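Leucyl-tRNA synthetase (PDB 3PZ6) probably joins leucine to tRNA(Leu) using ATP, this chain being its CP1 editing domain, which probably hydrolyses mischarged tRNA. Local coordinates at residues Val80-Ala85 with Thr181-Ser186; Gln95-Val100 with Ser186-Ala191. The protein carries 2 engineered substitutions. All coordinates share one frame; numbering follows the deposited sequence.

Contact 1: Val80-Ala85 with Thr181-Ser186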
ATOM      1  N   VAL A  80      -4.636   6.574 -11.918  1.00 40.48           N
ATOM      2  CA  VAL A  80      -5.023   6.948 -10.555  1.00 35.75           C
ATOM      3  C   VAL A  80      -4.227   6.136  -9.529  1.00 38.41           C
ATOM      4  O   VAL A  80      -4.176   4.911  -9.606  1.00 39.97           O
ATOM      5  CB  VAL A  80      -6.561   6.781 -10.332  1.00 33.49           C
ATOM      6  CG1 VAL A  80      -6.980   7.275  -8.963  1.00 30.00           C
ATOM      7  CG2 VAL A  80      -7.343   7.520 -11.403  1.00 35.93           C
ATOM      8  N   TYR A  81      -3.612   6.830  -8.575  1.00 35.05           N
ATOM      9  CA  TYR A  81      -2.740   6.193  -7.590  1.00 34.27           C
ATOM     10  C   TYR A  81      -3.082   6.589  -6.161  1.00 36.31           C
ATOM     11  O   TYR A  81      -3.202   7.776  -5.849  1.00 35.14           O
ATOM     12  CB  TYR A  81      -1.274   6.571  -7.834  1.00 33.54           C
ATOM     13  CG  TYR A  81      -0.742   6.272  -9.216  1.00 43.76           C
ATOM     14  CD1 TYR A  81      -0.104   5.064  -9.493  1.00 41.87           C
ATOM     15  CD2 TYR A  81      -0.852   7.209 -10.242  1.00 41.96           C
ATOM     16  CE1 TYR A  81       0.398   4.790 -10.757  1.00 47.08           C
ATOM     17  CE2 TYR A  81      -0.358   6.947 -11.510  1.00 45.63           C
ATOM     18  CZ  TYR A  81       0.267   5.737 -11.764  1.00 56.53           C
ATOM     19  OH  TYR A  81       0.761   5.480 -13.029  1.00 58.85           O
ATOM     20  N   LEU A  82      -3.223   5.593  -5.289  1.00 34.34           N
ATOM     21  CA  LEU A  82      -3.164   5.839  -3.853  1.00 34.53           C
ATOM     22  C   LEU A  82      -1.702   6.076  -3.498  1.00 33.44           C
ATOM     23  O   LEU A  82      -0.836   5.312  -3.918  1.00 37.03           O
ATOM     24  CB  LEU A  82      -3.720   4.651  -3.068  1.00 31.76           C
ATOM     25  CG  LEU A  82      -5.221   4.645  -2.775  1.00 27.53           C
ATOM     26  CD1 LEU A  82      -6.047   4.447  -4.037  1.00 25.99           C
ATOM     27  CD2 LEU A  82      -5.537   3.565  -1.763  1.00 27.72           C
ATOM     28  N   LEU A  83      -1.423   7.147  -2.760  1.00 27.75           N
ATOM     29  CA  LEU A  83      -0.049   7.432  -2.355  1.00 28.48           C
ATOM     30  C   LEU A  83       0.155   7.089  -0.888  1.00 29.59           C
ATOM     31  O   LEU A  83      -0.544   7.604  -0.019  1.00 29.54           O
ATOM     32  CB  LEU A  83       0.344   8.887  -2.649  1.00 28.33           C
ATOM     33  CG  LEU A  83       1.847   9.187  -2.699  1.00 32.63           C
ATOM     34  CD1 LEU A  83       2.408   8.878  -4.082  1.00 33.57           C
ATOM     35  CD2 LEU A  83       2.154  10.632  -2.315  1.00 31.45           C
ATOM     36  N   ALA A  84       1.104   6.193  -0.634  1.00 29.89           N
ATOM     37  CA  ALA A  84       1.368   5.691   0.705  1.00 28.38           C
ATOM     38  C   ALA A  84       2.792   6.007   1.119  1.00 31.03           C
ATOM     39  O   ALA A  84       3.739   5.505   0.518  1.00 35.49           O
ATOM     40  CB  ALA A  84       1.127   4.193   0.756  1.00 27.13           C
ATOM     41  N   ALA A  85       2.939   6.843   2.142  1.00 31.13           N
ATOM     42  CA  ALA A  85       4.261   7.220   2.640  1.00 35.77           C
ATOM     43  C   ALA A  85       4.953   6.020   3.258  1.00 34.31           C
ATOM     44  O   ALA A  85       4.307   5.190   3.901  1.00 35.10           O
ATOM     45  CB  ALA A  85       4.157   8.346   3.660  1.00 35.38           C
ATOM     46  N   THR A 181       0.351  10.398   4.507  1.00 38.88           N
ATOM     47  CA  THR A 181      -0.701  10.579   3.508  1.00 32.63           C
ATOM     48  C   THR A 181      -2.052  10.012   3.940  1.00 36.22           C
ATOM     49  O   THR A 181      -3.039  10.138   3.211  1.00 34.42           O
ATOM     50  CB  THR A 181      -0.323   9.877   2.210  1.00 28.68           C
ATOM     51  OG1 THR A 181      -0.039   8.504   2.498  1.00 34.66           O
ATOM     52  CG2 THR A 181       0.903  10.521   1.577  1.00 33.45           C
ATOM     53  N   GLY A 182      -2.089   9.375   5.110  1.00 29.01           N
ATOM     54  CA  GLY A 182      -3.294   8.692   5.570  1.00 28.02           C
ATOM     55  C   GLY A 182      -3.441   7.305   4.968  1.00 30.37           C
ATOM     56  O   GLY A 182      -4.358   6.561   5.322  1.00 29.66           O
ATOM     57  N   ILE A 183      -2.538   6.968   4.048  1.00 31.76           N
ATOM     58  CA  ILE A 183      -2.436   5.630   3.477  1.00 25.92           C
ATOM     59  C   ILE A 183      -1.076   5.052   3.853  1.00 27.83           C
ATOM     60  O   ILE A 183      -0.054   5.718   3.718  1.00 35.10           O
ATOM     61  CB  ILE A 183      -2.608   5.635   1.950  1.00 26.77           C
ATOM     62  CG1 ILE A 183      -3.893   6.378   1.565  1.00 27.52           C
ATOM     63  CG2 ILE A 183      -2.631   4.199   1.397  1.00 23.83           C
ATOM     64  CD1 ILE A 183      -3.895   6.924   0.158  1.00 25.70           C
ATOM     65  N   VAL A 184      -1.075   3.817   4.349  1.00 29.08           N
ATOM     66  CA  VAL A 184       0.144   3.172   4.828  1.00 26.29           C
ATOM     67  C   VAL A 184       0.356   1.852   4.076  1.00 28.17           C
ATOM     68  O   VAL A 184      -0.612   1.186   3.692  1.00 27.86           O
ATOM     69  CB  VAL A 184       0.083   2.937   6.362  1.00 22.72           C
ATOM     70  CG1 VAL A 184       1.371   2.346   6.872  1.00 29.35           C
ATOM     71  CG2 VAL A 184      -0.185   4.242   7.096  1.00 30.32           C
ATOM     72  N   THR A 185       1.616   1.492   3.848  1.00 25.29           N
ATOM     73  CA  THR A 185       1.951   0.212   3.233  1.00 24.70           C
ATOM     74  C   THR A 185       1.800  -0.884   4.270  1.00 27.06           C
ATOM     75  O   THR A 185       1.780  -0.608   5.475  1.00 19.73           O
ATOM     76  CB  THR A 185       3.402   0.184   2.708  1.00 26.29           C
ATOM     77  OG1 THR A 185       4.317   0.305   3.806  1.00 28.54           O
ATOM     78  CG2 THR A 185       3.644   1.308   1.715  1.00 25.06           C
ATOM     79  N   SER A 186       1.678  -2.127   3.807  1.00 25.06           N
ATOM     80  CA  SER A 186       1.606  -3.258   4.715  1.00 21.61           C
ATOM     81  C   SER A 186       2.610  -4.326   4.349  1.00 22.90           C
ATOM     82  O   SER A 186       2.520  -4.928   3.277  1.00 25.21           O
ATOM     83  CB  SER A 186       0.202  -3.849   4.770  1.00 22.27           C
ATOM     84  OG  SER A 186       0.143  -4.925   5.701  1.00 20.99           O
TER

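Contact 2: Gln95-Val100 with Ser186-Ala191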
ATOM      1  N   GLN A  95       4.934  -6.346   0.302  1.00 23.24           N
ATOM      2  CA  GLN A  95       3.557  -5.858   0.456  1.00 21.08           C
ATOM      3  C   GLN A  95       2.483  -6.915   0.220  1.00 22.95           C
ATOM      4  O   GLN A  95       2.440  -7.550  -0.838  1.00 23.46           O
ATOM      5  CB  GLN A  95       3.298  -4.703  -0.498  1.00 23.19           C
ATOM      6  CG  GLN A  95       4.002  -3.425  -0.143  1.00 26.52           C
ATOM      7  CD  GLN A  95       3.900  -2.441  -1.256  1.00 30.97           C
ATOM      8  OE1 GLN A  95       4.581  -2.564  -2.276  1.00 35.54           O
ATOM      9  NE2 GLN A  95       3.021  -1.467  -1.094  1.00 31.49           N
ATOM     10  N   THR A  96       1.610  -7.075   1.208  1.00 21.60           N
ATOM     11  CA  THR A  96       0.483  -7.998   1.119  1.00 21.59           C
ATOM     12  C   THR A  96      -0.846  -7.261   0.928  1.00 19.19           C
ATOM     13  O   THR A  96      -1.842  -7.851   0.505  1.00 17.60           O
ATOM     14  CB  THR A  96       0.361  -8.816   2.399  1.00 20.39           C
ATOM     15  OG1 THR A  96       0.217  -7.915   3.494  1.00 19.71           O
ATOM     16  CG2 THR A  96       1.585  -9.679   2.607  1.00 21.92           C
ATOM     17  N   ASN A  97      -0.838  -5.974   1.268  1.00 18.31           N
ATOM     18  CA  ASN A  97      -2.022  -5.128   1.265  1.00 18.20           C
ATOM     19  C   ASN A  97      -1.602  -3.697   1.577  1.00 22.58           C
ATOM     20  O   ASN A  97      -0.406  -3.406   1.680  1.00 27.91           O
ATOM     21  CB  ASN A  97      -3.050  -5.619   2.300  1.00 17.00           C
ATOM     22  CG  ASN A  97      -2.544  -5.517   3.751  1.00 20.24           C
ATOM     23  OD1 ASN A  97      -2.958  -4.632   4.504  1.00 20.70           O
ATOM     24  ND2 ASN A  97      -1.651  -6.422   4.139  1.00 17.31           N
ATOM     25  N   CYS A  98      -2.575  -2.803   1.720  1.00 20.94           N
ATOM     26  CA  CYS A  98      -2.311  -1.476   2.265  1.00 24.24           C
ATOM     27  C   CYS A  98      -3.450  -1.057   3.199  1.00 21.85           C
ATOM     28  O   CYS A  98      -4.430  -1.785   3.342  1.00 20.39           O
ATOM     29  CB  CYS A  98      -2.067  -0.453   1.153  1.00 20.27           C
ATOM     30  SG  CYS A  98      -3.475  -0.162   0.070  1.00 31.91           S
ATOM     31  N   TRP A  99      -3.296   0.100   3.843  1.00 21.16           N
ATOM     32  CA  TRP A  99      -4.197   0.532   4.906  1.00 19.91           C
ATOM     33  C   TRP A  99      -4.746   1.923   4.633  1.00 22.27           C
ATOM     34  O   TRP A  99      -4.011   2.804   4.198  1.00 25.84           O
ATOM     35  CB  TRP A  99      -3.477   0.577   6.249  1.00 18.59           C
ATOM     36  CG  TRP A  99      -2.792  -0.673   6.694  1.00 21.39           C
ATOM     37  CD1 TRP A  99      -1.453  -0.842   6.872  1.00 21.21           C
ATOM     38  CD2 TRP A  99      -3.404  -1.920   7.063  1.00 23.06           C
ATOM     39  NE1 TRP A  99      -1.184  -2.111   7.316  1.00 20.62           N
ATOM     40  CE2 TRP A  99      -2.360  -2.798   7.444  1.00 21.85           C
ATOM     41  CE3 TRP A  99      -4.729  -2.383   7.102  1.00 21.67           C
ATOM     42  CZ2 TRP A  99      -2.595  -4.117   7.854  1.00 19.85           C
ATOM     43  CZ3 TRP A  99      -4.965  -3.687   7.516  1.00 23.79           C
ATOM     44  CH2 TRP A  99      -3.895  -4.544   7.885  1.00 24.08           C
ATOM     45  N   VAL A 100      -6.037   2.111   4.890  1.00 21.50           N
ATOM     46  CA  VAL A 100      -6.652   3.439   4.913  1.00 22.51           C
ATOM     47  C   VAL A 100      -7.480   3.553   6.178  1.00 24.78           C
ATOM     48  O   VAL A 100      -7.885   2.537   6.740  1.00 27.50           O
ATOM     49  CB  VAL A 100      -7.559   3.715   3.688  1.00 21.68           C
ATOM     50  CG1 VAL A 100      -6.768   3.623   2.377  1.00 23.82           C
ATOM     51  CG2 VAL A 100      -8.773   2.798   3.682  1.00 22.23           C
ATOM     52  N   SER A 186       1.678  -2.127   3.807  1.00 25.06           N
ATOM     53  CA  SER A 186       1.606  -3.258   4.715  1.00 21.61           C
ATOM     54  C   SER A 186       2.610  -4.326   4.349  1.00 22.90           C
ATOM     55  O   SER A 186       2.520  -4.928   3.277  1.00 25.21           O
ATOM     56  CB  SER A 186       0.202  -3.849   4.770  1.00 22.27           C
ATOM     57  OG  SER A 186       0.143  -4.925   5.701  1.00 20.99           O
ATOM     58  N   VAL A 187       3.566  -4.549   5.252  1.00 21.36           N
ATOM     59  CA  VAL A 187       4.584  -5.573   5.081  1.00 21.88           C
ATOM     60  C   VAL A 187       4.634  -6.433   6.352  1.00 23.41           C
ATOM     61  O   VAL A 187       5.493  -6.235   7.205  1.00 25.18           O
ATOM     62  CB  VAL A 187       5.962  -4.944   4.766  1.00 21.29           C
ATOM     63  CG1 VAL A 187       6.981  -6.022   4.387  1.00 23.93           C
ATOM     64  CG2 VAL A 187       5.839  -3.919   3.649  1.00 17.38           C
ATOM     65  N   PRO A 188       3.691  -7.390   6.483  1.00 28.31           N
ATOM     66  CA  PRO A 188       3.511  -8.181   7.702  1.00 23.95           C
ATOM     67  C   PRO A 188       4.732  -8.987   8.118  1.00 23.86           C
ATOM     68  O   PRO A 188       4.889  -9.275   9.297  1.00 26.20           O
ATOM     69  CB  PRO A 188       2.375  -9.136   7.340  1.00 22.08           C
ATOM     70  CG  PRO A 188       1.666  -8.490   6.251  1.00 23.39           C
ATOM     71  CD  PRO A 188       2.677  -7.725   5.472  1.00 24.92           C
ATOM     72  N   SER A 189       5.585  -9.356   7.171  1.00 23.08           N
ATOM     73  CA  SER A 189       6.777 -10.138   7.503  1.00 21.81           C
ATOM     74  C   SER A 189       7.781  -9.338   8.323  1.00 24.35           C
ATOM     75  O   SER A 189       8.573  -9.912   9.070  1.00 27.37           O
ATOM     76  CB  SER A 189       7.448 -10.674   6.245  1.00 19.78           C
ATOM     77  OG  SER A 189       7.881  -9.623   5.400  1.00 17.26           O
ATOM     78  N   ASP A 190       7.749  -8.016   8.191  1.00 21.39           N
ATOM     79  CA  ASP A 190       8.763  -7.187   8.838  1.00 30.16           C
ATOM     80  C   ASP A 190       8.274  -5.947   9.594  1.00 26.31           C
ATOM     81  O   ASP A 190       9.078  -5.150  10.070  1.00 33.01           O
ATOM     82  CB  ASP A 190       9.868  -6.835   7.838  1.00 33.46           C
ATOM     83  CG  ASP A 190      10.750  -8.032   7.512  1.00 34.33           C
ATOM     84  OD1 ASP A 190      11.817  -8.171   8.148  1.00 38.66           O
ATOM     85  OD2 ASP A 190      10.368  -8.840   6.638  1.00 27.66           O
ATOM     86  N   ALA A 191       6.961  -5.816   9.731  1.00 26.03           N
ATOM     87  CA  ALA A 191       6.364  -4.793  10.575  1.00 23.08           C
ATOM     88  C   ALA A 191       5.309  -5.438  11.469  1.00 28.53           C
ATOM     89  O   ALA A 191       4.239  -5.810  10.988  1.00 29.42           O
ATOM     90  CB  ALA A 191       5.757  -3.703   9.729  1.00 22.16           C
TER

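Contact 1: Val80-Ala85 with Thr181-Ser186
Thr181 and Ile183 press their side chains on the backbone of Leu83 and Ala84, where strand 79-86 is crossed at a steep angle by strand 183-186. The short strand axes come within 5.0 Å at 73°, too oblique for a regular ladder, and side chains do most of the joining. The hydroxyl of Thr181 lies between its own backbone N and carbonyl carbon (chi1 55°), which turns OG1 toward the opposite strand. OG1 of Thr181 donates to O of Leu83 over 2.7 Å, arriving from outside the carbonyl plane at a C=O...O angle of 133°. The same OG1 accepts two weak bonds, one from N of Ala85 at 3.4 Å and one from N of Ile183 at 3.3 Å. Ile183 packs beside this group. Its CB rests 3.5 Å from O of Leu83. From there the CG2 branch reaches CB of Ala84, while CG1 swings out to 3.9 Å from O of Leu83. CD1 of Ile183 then returns to 3.4 Å from that O and touches CG of Leu82 at 3.9 Å, the two side chains crossing nearly at right angles. O of Ile183 takes a CA-H...O contact from Ala84, whose CB touches CG2 of Thr185. Beyond, Leu16 of strand 10-18 packs on Leu82 and Ala84, and Tyr304 of strand 301-305 packs on Thr181 and Ala85. Strand 79-86 probably leads into the threonine-rich peptide of the editing site, as in other LeuRS CP1 domains. The polar tie between the segments thus rests on the bond to Leu83 O, weakly helped by Ala85 N, while the weak Ile183 N bond steadies the turn and aliphatic carbons line the rest of the crossing.

Contact 2: Gln95-Val100 with Ser186-Ala191
The backbones of Ser186 and Thr96-Asn97 run antiparallel and loosely paired: O of Ser186 accepts from N of Thr96 at 3.1 Å with a C=O...N angle of 159°, while N of Ser186 gives only a weak bond to O of Asn97. The same Ser186 O receives a CA-H...O contact from Gln95. With OG anti to its backbone N (chi1 -178°), Ser186 presents its hydroxyl to the amide of Asn97, whose ND2 donates a weak bond to OG at 2.8 Å. OD1 of Asn97 stands 3.3 Å above the plane of the Trp99 ring, displaced toward its rim. Trp99 meets the serine obliquely, its NE1 lying 3.4 Å from CB of Ser186. Farther along, OG1 and CG2 of Thr96 face the CG-CD side of the Pro188 ring. Asp194 of helix 192-202 binds NE1 of Trp99 through one carboxylate oxygen and N of Val187 through the other, joining the loop to strand 97-100. Tyr198 of that helix packs on Thr96 and Asn97, and strand 167-171 lies beside strand 97-100 in parallel.

Both contacts are buried near the centre of the domain. Contact 1 uses strand 183-186 and the residues before it, contact 2 the loop that follows, and they share Ser186. In contact 1 the partner is strand 79-86, crossed steeply; in contact 2 it is strand 97-100, the next strand in the chain and the neighbour of 183-186 in the sheet. Between them, O of Val184 makes a probable hydrogen bond to N of Trp99, and CG2 of Ile183 packs on the Trp99 carbonyl. Contact 1 is mainly aliphatic around one threonine hydroxyl, whereas contact 2 is richer in polar groups, combining backbone pairing with amide, indole and hydroxyl near the start of helix 192-202.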